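Local coordinates for vesicular integral-membrane protein VIP36 (Canis lupus familiaris, PDB 2DUR) that acts as a calcium-dependent lectin of the early secretory pathway, binding high-mannose glycans and helping to transport and sort the glycoproteins that carry them, at residues E65-F70 and K224-M229; P25-Q30 and I53-P58; S130-N135 and R147-A152. All coordinates share one frame; numbering follows the deposited sequence.

Overall arrangement
The three contacts sample both sheets of the L-type lectin beta sandwich in the lumenal part of VIP36. Contact 1 pairs strands 64-73 and 217-227 inside the eight-stranded sheet, whereas contacts 2 and 3 lie toward the two ends of the seven-stranded sheet, where 27-31 and 152-155 are the outermost strands. Centre to centre, contacts 1 and 2 are about 16 Å apart, contacts 1 and 3 about 21 Å, and contacts 2 and 3 about 25 Å, the last pair on opposite sides of the chain's centre. Contact 2 closes before contact 1 opens, and contact 3 is nested within the excursion that contact 1 closes. Contact 3 is nearest the calcium site; the others are plain sandwich packing.

Contact 1: residues E65-F70 and K224-M229; sequences EMHVHF and KLFQLM
Over one face of the H67 imidazole lies the phenyl ring of F226, F226 CE1 standing 3.5 Å from H67 ND1. Their planes are inclined at 56°, the rings meeting obliquely, and the H67 ring also meets that of W188. The in-plane edge of the imidazole is taken by the carboxylate of E65: H67 NE2 donates to E65 OE1 over 2.6 Å in a nearly straight bond (173°), received on the anti lone pair. E65 reaches it extended, with CG anti to the backbone N (chi1 -176°). At the edge of the F226 ring is backbone, E65 O lying 3.6 Å from CD1. The antiparallel pairs E65–F226 and H67–K224 are hydrogen-bonded, as in F226 N to E65 O at 2.8 Å. Between them comes the non-hydrogen-bonded pair M66–L225, on the other face of the sheet. Its side chains cross at about a right angle, M66 CB meeting L225 CD2 at 3.8 Å, and both touch F205 of the opposing sheet. The chemistry thus divides by face, with buried apolar packing inside the sandwich and a polar, aromatic cluster outside. There the carboxylate limits rotation of the imidazole and would probably favour a proton on NE2.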
loop_
_atom_site.group_PDB
_atom_site.type_symbol
_atom_site.label_atom_id
_atom_site.label_comp_id
_atom_site.label_asym_id
_atom_site.label_seq_id
_atom_site.Cartn_x
_atom_site.Cartn_y
_atom_site.Cartn_z
ATOM N N GLU A 65 -7.193 6.144 8.419
ATOM C CA GLU A 65 -6.573 4.869 8.689
ATOM C C GLU A 65 -7.137 3.882 7.702
ATOM O O GLU A 65 -8.364 3.723 7.626
ATOM C CB GLU A 65 -6.847 4.393 10.124
ATOM C CG GLU A 65 -6.135 3.097 10.480
ATOM C CD GLU A 65 -6.178 2.792 11.981
ATOM O OE1 GLU A 65 -6.530 1.659 12.363
ATOM O OE2 GLU A 65 -5.866 3.705 12.786
ATOM N N MET A 66 -6.243 3.263 6.929
ATOM C CA MET A 66 -6.627 2.247 5.932
ATOM C C MET A 66 -6.341 0.842 6.450
ATOM O O MET A 66 -5.241 0.540 6.902
ATOM C CB MET A 66 -5.832 2.473 4.623
ATOM C CG MET A 66 -6.174 1.442 3.517
ATOM S SD MET A 66 -7.800 1.742 2.785
ATOM C CE MET A 66 -7.431 2.926 1.491
ATOM N N HIS A 67 -7.348 -0.036 6.409
ATOM C CA HIS A 67 -7.135 -1.422 6.759
ATOM C C HIS A 67 -7.203 -2.274 5.511
ATOM O O HIS A 67 -8.170 -2.204 4.761
ATOM C CB HIS A 67 -8.213 -1.924 7.717
ATOM C CG HIS A 67 -8.193 -1.243 9.042
ATOM N ND1 HIS A 67 -9.139 -1.489 10.015
ATOM C CD2 HIS A 67 -7.352 -0.313 9.552
ATOM C CE1 HIS A 67 -8.874 -0.738 11.072
ATOM N NE2 HIS A 67 -7.796 -0.019 10.820
ATOM N N VAL A 68 -6.185 -3.078 5.293
ATOM C CA VAL A 68 -6.135 -3.890 4.061
ATOM C C VAL A 68 -6.134 -5.344 4.437
ATOM O O VAL A 68 -5.251 -5.807 5.137
ATOM C CB VAL A 68 -4.860 -3.546 3.211
ATOM C CG1 VAL A 68 -4.848 -4.334 1.895
ATOM C CG2 VAL A 68 -4.817 -2.071 2.936
ATOM N N HIS A 69 -7.148 -6.073 3.973
ATOM C CA HIS A 69 -7.138 -7.505 4.093
ATOM C C HIS A 69 -6.591 -8.034 2.754
ATOM O O HIS A 69 -7.223 -7.845 1.712
ATOM C CB HIS A 69 -8.575 -7.983 4.333
ATOM C CG HIS A 69 -8.715 -9.467 4.408
ATOM N ND1 HIS A 69 -9.947 -10.086 4.448
ATOM C CD2 HIS A 69 -7.794 -10.454 4.434
ATOM C CE1 HIS A 69 -9.774 -11.392 4.515
ATOM N NE2 HIS A 69 -8.481 -11.647 4.506
ATOM N N PHE A 70 -5.408 -8.623 2.822
ATOM C CA PHE A 70 -4.692 -9.076 1.616
ATOM C C PHE A 70 -4.329 -10.535 1.777
ATOM O O PHE A 70 -4.416 -11.102 2.866
ATOM C CB PHE A 70 -3.429 -8.217 1.404
ATOM C CG PHE A 70 -2.366 -8.436 2.448
ATOM C CD1 PHE A 70 -2.423 -7.727 3.667
ATOM C CD2 PHE A 70 -1.333 -9.363 2.260
ATOM C CE1 PHE A 70 -1.454 -7.958 4.669
ATOM C CE2 PHE A 70 -0.344 -9.582 3.242
ATOM C CZ PHE A 70 -0.418 -8.876 4.477
ATOM N N LYS A 224 -10.452 -0.833 3.593
ATOM C CA LYS A 224 -11.485 -0.104 4.319
ATOM C C LYS A 224 -10.841 1.122 4.906
ATOM O O LYS A 224 -9.907 1.000 5.708
ATOM C CB LYS A 224 -12.096 -0.987 5.413
ATOM C CG LYS A 224 -12.911 -2.150 4.846
ATOM C CD LYS A 224 -13.350 -3.102 5.960
ATOM C CE LYS A 224 -14.109 -4.302 5.408
ATOM N NZ LYS A 224 -14.694 -5.105 6.537
ATOM N N LEU A 225 -11.302 2.277 4.457
ATOM C CA LEU A 225 -10.692 3.540 4.852
ATOM C C LEU A 225 -11.581 4.216 5.875
ATOM O O LEU A 225 -12.765 4.475 5.598
ATOM C CB LEU A 225 -10.496 4.431 3.623
ATOM C CG LEU A 225 -9.648 5.699 3.762
ATOM C CD1 LEU A 225 -10.380 6.784 4.507
ATOM C CD2 LEU A 225 -8.296 5.417 4.400
ATOM N N PHE A 226 -10.990 4.554 7.024
ATOM C CA PHE A 226 -11.726 5.216 8.110
ATOM C C PHE A 226 -11.251 6.640 8.312
ATOM O O PHE A 226 -10.047 6.896 8.298
ATOM C CB PHE A 226 -11.543 4.427 9.400
ATOM C CG PHE A 226 -12.076 3.028 9.317
ATOM C CD1 PHE A 226 -11.233 1.964 9.013
ATOM C CD2 PHE A 226 -13.431 2.777 9.528
ATOM C CE1 PHE A 226 -11.723 0.666 8.927
ATOM C CE2 PHE A 226 -13.929 1.487 9.429
ATOM C CZ PHE A 226 -13.081 0.429 9.136
ATOM N N GLN A 227 -12.196 7.565 8.471
ATOM C CA GLN A 227 -11.869 8.915 8.859
ATOM C C GLN A 227 -11.603 8.938 10.366
ATOM O O GLN A 227 -12.391 8.416 11.155
ATOM C CB GLN A 227 -13.010 9.866 8.519
ATOM C CG GLN A 227 -12.732 11.302 8.886
ATOM C CD GLN A 227 -13.886 12.232 8.557
ATOM O OE1 GLN A 227 -14.981 11.789 8.189
ATOM N NE2 GLN A 227 -13.644 13.527 8.676
ATOM N N LEU A 228 -10.467 9.506 10.749
ATOM C CA LEU A 228 -10.175 9.763 12.149
ATOM C C LEU A 228 -10.673 11.164 12.495
ATOM O O LEU A 228 -10.436 12.124 11.759
ATOM C CB LEU A 228 -8.666 9.640 12.409
ATOM C CG LEU A 228 -8.001 8.328 11.969
ATOM C CD1 LEU A 228 -6.501 8.342 12.256
ATOM C CD2 LEU A 228 -8.660 7.145 12.652
ATOM N N MET A 229 -11.386 11.268 13.614
ATOM C CA MET A 229 -11.915 12.556 14.047
ATOM C C MET A 229 -10.849 13.213 14.918
ATOM O O MET A 229 -10.725 12.942 16.125
ATOM C CB MET A 229 -13.251 12.392 14.787
ATOM C CG MET A 229 -14.349 11.663 13.982
ATOM S SD MET A 229 -14.527 12.151 12.248
ATOM C CE MET A 229 -15.066 13.854 12.407
#

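Contact 2: residues P25-Q30 and I53-P58; sequences PLWDFQ and IWNHQP
Strands 27-30 and 53-55 run antiparallel at 162°, and the hydrogen-bonded pair D28–W54 (D28 N to W54 O, 2.8 Å) is flanked by the non-hydrogen-bonded pairs W27–N55 and F29–I53. N55 lies over one face of the W27 indole, its CB 3.7 Å from the centroid of the six-membered ring and 16° off the normal, a CH-pi contact. The amide plane is turned 35° from the indole, and N55 ND2 reaches L26 O in a weak 3.1 Å bond. That carbonyl also accepts H56 N at 2.8 Å, so two donors, one of them weak, share it. P25 O stands over one face of the H56 ring, 3.2 Å from CE1. At the ring's in-plane edge a water O lies 2.7 Å from D28 OD1, bonding it, H56 NE2 and W27 O. F29 CD2 packs on I53 CG2 at 3.5 Å. W27 NE1 bonds S11 O, N55 OD1 bonds H10, and D28 OD2 makes a salt bridge to R93. Within the seven-stranded sheet, 27-31 is an outermost strand and 49-55 lies between it and 204-211; W27 and I53 face M223 of strand 217-227 in the other sheet, while W54 meets W88 on the opposite face.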
loop_
_atom_site.group_PDB
_atom_site.type_symbol
_atom_site.label_atom_id
_atom_site.label_comp_id
_atom_site.label_asym_id
_atom_site.label_seq_id
_atom_site.Cartn_x
_atom_site.Cartn_y
_atom_site.Cartn_z
ATOM N N PRO A 25 -18.666 1.772 -10.613
ATOM C CA PRO A 25 -17.576 1.260 -9.783
ATOM C C PRO A 25 -16.884 2.392 -9.020
ATOM O O PRO A 25 -16.985 3.560 -9.412
ATOM C CB PRO A 25 -16.621 0.620 -10.803
ATOM C CG PRO A 25 -16.887 1.345 -12.084
ATOM C CD PRO A 25 -18.321 1.822 -12.047
ATOM N N LEU A 26 -16.193 2.026 -7.944
ATOM C CA LEU A 26 -15.415 2.992 -7.164
ATOM C C LEU A 26 -13.904 2.894 -7.432
ATOM O O LEU A 26 -13.133 3.737 -6.953
ATOM C CB LEU A 26 -15.702 2.812 -5.668
ATOM C CG LEU A 26 -17.129 3.193 -5.203
ATOM C CD1 LEU A 26 -17.413 2.567 -3.844
ATOM C CD2 LEU A 26 -17.342 4.716 -5.208
ATOM N N TRP A 27 -13.499 1.869 -8.184
ATOM C CA TRP A 27 -12.084 1.611 -8.482
ATOM C C TRP A 27 -11.923 1.244 -9.942
ATOM O O TRP A 27 -12.839 0.636 -10.523
ATOM C CB TRP A 27 -11.588 0.430 -7.656
ATOM C CG TRP A 27 -11.682 0.647 -6.158
ATOM C CD1 TRP A 27 -12.817 0.569 -5.382
ATOM C CD2 TRP A 27 -10.609 0.994 -5.262
ATOM N NE1 TRP A 27 -12.513 0.841 -4.071
ATOM C CE2 TRP A 27 -11.171 1.113 -3.965
ATOM C CE3 TRP A 27 -9.227 1.223 -5.430
ATOM C CZ2 TRP A 27 -10.406 1.462 -2.839
ATOM C CZ3 TRP A 27 -8.459 1.553 -4.297
ATOM C CH2 TRP A 27 -9.058 1.663 -3.019
ATOM N N ASP A 28 -10.782 1.623 -10.517
ATOM C CA ASP A 28 -10.355 1.173 -11.843
ATOM C C ASP A 28 -9.457 -0.047 -11.643
ATOM O O ASP A 28 -8.610 -0.064 -10.740
ATOM C CB ASP A 28 -9.568 2.258 -12.563
ATOM C CG ASP A 28 -10.431 3.425 -13.003
ATOM O OD1 ASP A 28 -11.424 3.179 -13.693
ATOM O OD2 ASP A 28 -10.106 4.577 -12.690
ATOM N N PHE A 29 -9.650 -1.062 -12.477
ATOM C CA PHE A 29 -8.914 -2.316 -12.395
ATOM C C PHE A 29 -7.980 -2.366 -13.604
ATOM O O PHE A 29 -8.432 -2.296 -14.738
ATOM C CB PHE A 29 -9.900 -3.494 -12.366
ATOM C CG PHE A 29 -10.877 -3.400 -11.220
ATOM C CD1 PHE A 29 -12.104 -2.771 -11.391
ATOM C CD2 PHE A 29 -10.520 -3.872 -9.962
ATOM C CE1 PHE A 29 -12.987 -2.649 -10.316
ATOM C CE2 PHE A 29 -11.390 -3.766 -8.885
ATOM C CZ PHE A 29 -12.628 -3.138 -9.077
ATOM N N GLN A 30 -6.673 -2.426 -13.345
ATOM C CA GLN A 30 -5.665 -2.170 -14.401
ATOM C C GLN A 30 -4.659 -3.310 -14.489
ATOM O O GLN A 30 -4.388 -4.018 -13.517
ATOM C CB GLN A 30 -4.930 -0.826 -14.145
ATOM C CG GLN A 30 -3.908 -0.432 -15.231
ATOM C CD GLN A 30 -2.578 -1.164 -15.079
ATOM O OE1 GLN A 30 -2.204 -1.561 -13.976
ATOM N NE2 GLN A 30 -1.856 -1.337 -16.192
ATOM N N ILE A 53 -4.985 -1.502 -8.829
ATOM C CA ILE A 53 -6.335 -0.962 -8.658
ATOM C C ILE A 53 -6.164 0.471 -8.143
ATOM O O ILE A 53 -5.229 0.770 -7.376
ATOM C CB ILE A 53 -7.220 -1.803 -7.674
ATOM C CG1 ILE A 53 -6.566 -1.962 -6.291
ATOM C CG2 ILE A 53 -7.546 -3.177 -8.260
ATOM C CD1 ILE A 53 -7.505 -2.590 -5.256
ATOM N N TRP A 54 -7.015 1.367 -8.619
ATOM C CA TRP A 54 -6.901 2.776 -8.286
ATOM C C TRP A 54 -8.273 3.329 -7.946
ATOM O O TRP A 54 -9.217 3.166 -8.704
ATOM C CB TRP A 54 -6.232 3.556 -9.422
ATOM C CG TRP A 54 -4.754 3.241 -9.465
ATOM C CD1 TRP A 54 -4.112 2.333 -10.274
ATOM C CD2 TRP A 54 -3.746 3.823 -8.628
ATOM N NE1 TRP A 54 -2.747 2.332 -9.997
ATOM C CE2 TRP A 54 -2.503 3.226 -8.984
ATOM C CE3 TRP A 54 -3.771 4.789 -7.604
ATOM C CZ2 TRP A 54 -1.294 3.572 -8.357
ATOM C CZ3 TRP A 54 -2.561 5.139 -6.973
ATOM C CH2 TRP A 54 -1.341 4.519 -7.353
ATOM N N ASN A 55 -8.375 3.977 -6.789
ATOM C CA ASN A 55 -9.655 4.556 -6.323
ATOM C C ASN A 55 -10.027 5.712 -7.231
ATOM O O ASN A 55 -9.154 6.458 -7.681
ATOM C CB ASN A 55 -9.433 4.980 -4.856
ATOM C CG ASN A 55 -10.707 5.304 -4.074
ATOM O OD1 ASN A 55 -10.648 6.174 -3.201
ATOM N ND2 ASN A 55 -11.804 4.581 -4.297
ATOM N N HIS A 56 -11.324 5.855 -7.544
ATOM C CA HIS A 56 -11.797 6.907 -8.448
ATOM C C HIS A 56 -11.608 8.329 -7.927
ATOM O O HIS A 56 -11.221 9.220 -8.673
ATOM C CB HIS A 56 -13.295 6.718 -8.702
ATOM C CG HIS A 56 -13.608 5.725 -9.771
ATOM N ND1 HIS A 56 -14.756 5.802 -10.532
ATOM C CD2 HIS A 56 -12.935 4.638 -10.212
ATOM C CE1 HIS A 56 -14.773 4.803 -11.397
ATOM N NE2 HIS A 56 -13.683 4.081 -11.223
ATOM N N GLN A 57 -11.932 8.539 -6.652
ATOM C CA GLN A 57 -11.979 9.879 -6.095
ATOM C C GLN A 57 -10.746 10.178 -5.254
ATOM O O GLN A 57 -10.374 9.348 -4.423
ATOM C CB GLN A 57 -13.228 10.031 -5.230
ATOM C CG GLN A 57 -14.552 9.981 -6.026
ATOM C CD GLN A 57 -14.564 10.988 -7.166
ATOM O OE1 GLN A 57 -14.523 12.203 -6.935
ATOM N NE2 GLN A 57 -14.606 10.491 -8.404
ATOM N N PRO A 58 -10.160 11.381 -5.430
ATOM C CA PRO A 58 -9.066 11.783 -4.536
ATOM C C PRO A 58 -9.556 11.821 -3.092
ATOM O O PRO A 58 -10.735 12.137 -2.847
ATOM C CB PRO A 58 -8.718 13.210 -4.984
ATOM C CG PRO A 58 -9.360 13.402 -6.315
ATOM C CD PRO A 58 -10.502 12.422 -6.410
HETATM O O HOH W 1 -13.889 2.171 -13.115
#

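Contact 3: residues S130-N135 and R147-A152; sequences SVMVNN and RWTELA. With GOL (glycerol), chain K.
L151 presents its side chain to V131 and V133, two residues apart on strand 128-135. Its CB leans on V131 CG2 at 3.9 Å, and its CD1 reaches V133 CG2 at 3.6 Å, so the leucine spans the dip between the two valines. Its chi1 of -114° lies well away from a staggered value, which suggests a side chain turned to suit this fit. V131 CG2 is in turn a knob held by two neighbours, for it also touches A152 CB. Two backbone bonds join the segments: V131 N to A152 O and L151 N to V131 O, the second 3.0 Å long and close to straight. The touching parts run 121° apart, so only a short length lies alongside. M132, extended throughout with CG anti to the backbone N (chi1 175°), lays its end beside T149, where SD lies 3.5 Å from OG1 and CE 3.8 Å from CB. In the notch between strand and loop sits a glycerol, probably from the crystallisation liquor. Its O1 accepts from V133 N at 3.1 Å and donates to T149 O at 2.8 Å, continuing the link where the direct backbone bonds stop; its C3 rests beside L151. At the other end S130 CB packs against E150 CG, whose carboxylate is held by Y128 and R124. V131 and A152 both pack on I192 of the opposing sheet. This is the edge of an L-type lectin sandwich, where the loop with calcium ligand D145 rejoins the seven-stranded sheet, the side chain of S130 about 6 Å from that of D114, another calcium ligand.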
loop_
_atom_site.group_PDB
_atom_site.type_symbol
_atom_site.label_atom_id
_atom_site.label_comp_id
_atom_site.label_asym_id
_atom_site.label_seq_id
_atom_site.Cartn_x
_atom_site.Cartn_y
_atom_site.Cartn_z
ATOM N N SER A 130 8.128 -1.902 4.155
ATOM C CA SER A 130 8.801 -0.612 4.359
ATOM C C SER A 130 7.965 0.529 3.806
ATOM O O SER A 130 7.005 0.305 3.084
ATOM C CB SER A 130 10.209 -0.632 3.748
ATOM O OG SER A 130 10.160 -0.772 2.335
ATOM N N VAL A 131 8.295 1.756 4.199
ATOM C CA VAL A 131 7.606 2.914 3.648
ATOM C C VAL A 131 8.618 3.809 2.904
ATOM O O VAL A 131 9.792 3.848 3.259
ATOM C CB VAL A 131 6.866 3.727 4.727
ATOM C CG1 VAL A 131 5.629 2.951 5.205
ATOM C CG2 VAL A 131 7.814 4.080 5.910
ATOM N N MET A 132 8.114 4.540 1.926
ATOM C CA MET A 132 8.909 5.468 1.125
ATOM C C MET A 132 8.048 6.690 0.848
ATOM O O MET A 132 6.870 6.554 0.538
ATOM C CB MET A 132 9.351 4.780 -0.180
ATOM C CG MET A 132 10.102 5.721 -1.137
ATOM S SD MET A 132 10.676 4.693 -2.511
ATOM C CE MET A 132 11.379 5.980 -3.550
ATOM N N VAL A 133 8.636 7.873 0.988
ATOM C CA VAL A 133 7.942 9.127 0.666
ATOM C C VAL A 133 8.733 9.794 -0.443
ATOM O O VAL A 133 9.951 9.865 -0.360
ATOM C CB VAL A 133 7.853 10.041 1.888
ATOM C CG1 VAL A 133 7.365 11.443 1.519
ATOM C CG2 VAL A 133 6.916 9.388 2.922
ATOM N N ASN A 134 8.018 10.266 -1.461
ATOM C CA ASN A 134 8.686 10.728 -2.701
ATOM C C ASN A 134 8.032 11.974 -3.226
ATOM O O ASN A 134 6.807 12.134 -3.117
ATOM C CB ASN A 134 8.556 9.593 -3.734
ATOM C CG ASN A 134 9.635 9.625 -4.830
ATOM O OD1 ASN A 134 10.349 10.614 -5.000
ATOM N ND2 ASN A 134 9.740 8.526 -5.566
ATOM N N ASN A 135 8.895 12.836 -3.790
ATOM C CA ASN A 135 8.545 14.135 -4.366
ATOM C C ASN A 135 8.688 14.120 -5.887
ATOM O O ASN A 135 8.661 15.187 -6.494
ATOM C CB ASN A 135 9.448 15.271 -3.783
ATOM C CG ASN A 135 10.957 15.130 -4.168
ATOM O OD1 ASN A 135 11.434 14.026 -4.501
ATOM N ND2 ASN A 135 11.712 16.272 -4.114
ATOM N N ARG A 147 16.888 -0.149 -0.793
ATOM C CA ARG A 147 17.752 0.137 0.331
ATOM C C ARG A 147 17.942 1.640 0.579
ATOM O O ARG A 147 17.840 2.115 1.722
ATOM C CB ARG A 147 19.122 -0.492 0.122
ATOM C CG ARG A 147 19.953 -0.395 1.400
ATOM C CD ARG A 147 21.391 -0.617 1.176
ATOM N NE ARG A 147 21.641 -2.041 1.071
ATOM C CZ ARG A 147 22.840 -2.576 0.924
ATOM N NH1 ARG A 147 23.903 -1.794 0.852
ATOM N NH2 ARG A 147 22.961 -3.891 0.817
ATOM N N TRP A 148 18.200 2.366 -0.498
ATOM C CA TRP A 148 18.686 3.745 -0.379
ATOM C C TRP A 148 17.575 4.734 -0.066
ATOM O O TRP A 148 17.850 5.857 0.305
ATOM C CB TRP A 148 19.360 4.187 -1.691
ATOM C CG TRP A 148 20.055 3.110 -2.441
ATOM C CD1 TRP A 148 19.666 2.565 -3.636
ATOM C CD2 TRP A 148 21.257 2.426 -2.060
ATOM N NE1 TRP A 148 20.558 1.601 -4.022
ATOM C CE2 TRP A 148 21.534 1.485 -3.071
ATOM C CE3 TRP A 148 22.136 2.528 -0.961
ATOM C CZ2 TRP A 148 22.658 0.620 -3.021
ATOM C CZ3 TRP A 148 23.263 1.671 -0.913
ATOM C CH2 TRP A 148 23.507 0.746 -1.944
ATOM N N THR A 149 16.327 4.297 -0.213
ATOM C CA THR A 149 15.169 5.184 -0.043
ATOM C C THR A 149 14.199 4.710 1.053
ATOM O O THR A 149 13.104 5.243 1.171
ATOM C CB THR A 149 14.422 5.386 -1.370
ATOM O OG1 THR A 149 14.086 4.121 -1.958
ATOM C CG2 THR A 149 15.290 6.188 -2.357
ATOM N N GLU A 150 14.605 3.704 1.819
ATOM C CA GLU A 150 13.770 3.227 2.941
ATOM C C GLU A 150 13.695 4.272 4.050
ATOM O O GLU A 150 14.724 4.699 4.568
ATOM C CB GLU A 150 14.348 1.930 3.517
ATOM C CG GLU A 150 13.557 1.456 4.764
ATOM C CD GLU A 150 14.155 0.246 5.474
ATOM O OE1 GLU A 150 15.110 -0.362 4.963
ATOM O OE2 GLU A 150 13.664 -0.086 6.565
ATOM N N LEU A 151 12.481 4.691 4.406
ATOM C CA LEU A 151 12.279 5.579 5.552
ATOM C C LEU A 151 12.270 4.785 6.855
ATOM O O LEU A 151 12.857 5.199 7.876
ATOM C CB LEU A 151 10.946 6.308 5.412
ATOM C CG LEU A 151 10.773 7.787 5.205
ATOM C CD1 LEU A 151 9.300 8.080 5.328
ATOM C CD2 LEU A 151 11.577 8.604 6.245
ATOM N N ALA A 152 11.571 3.651 6.827
ATOM C CA ALA A 152 11.438 2.760 7.986
ATOM C C ALA A 152 10.859 1.446 7.481
ATOM O O ALA A 152 10.315 1.399 6.388
ATOM C CB ALA A 152 10.524 3.355 9.054
HETATM C C1 GOL K . 12.812 8.384 1.193
HETATM O O1 GOL K . 11.694 7.578 1.531
HETATM C C2 GOL K . 13.875 8.219 2.292
HETATM O O2 GOL K . 15.191 8.031 1.781
HETATM C C3 GOL K . 13.825 9.475 3.111
HETATM O O3 GOL K . 13.938 10.566 2.237
#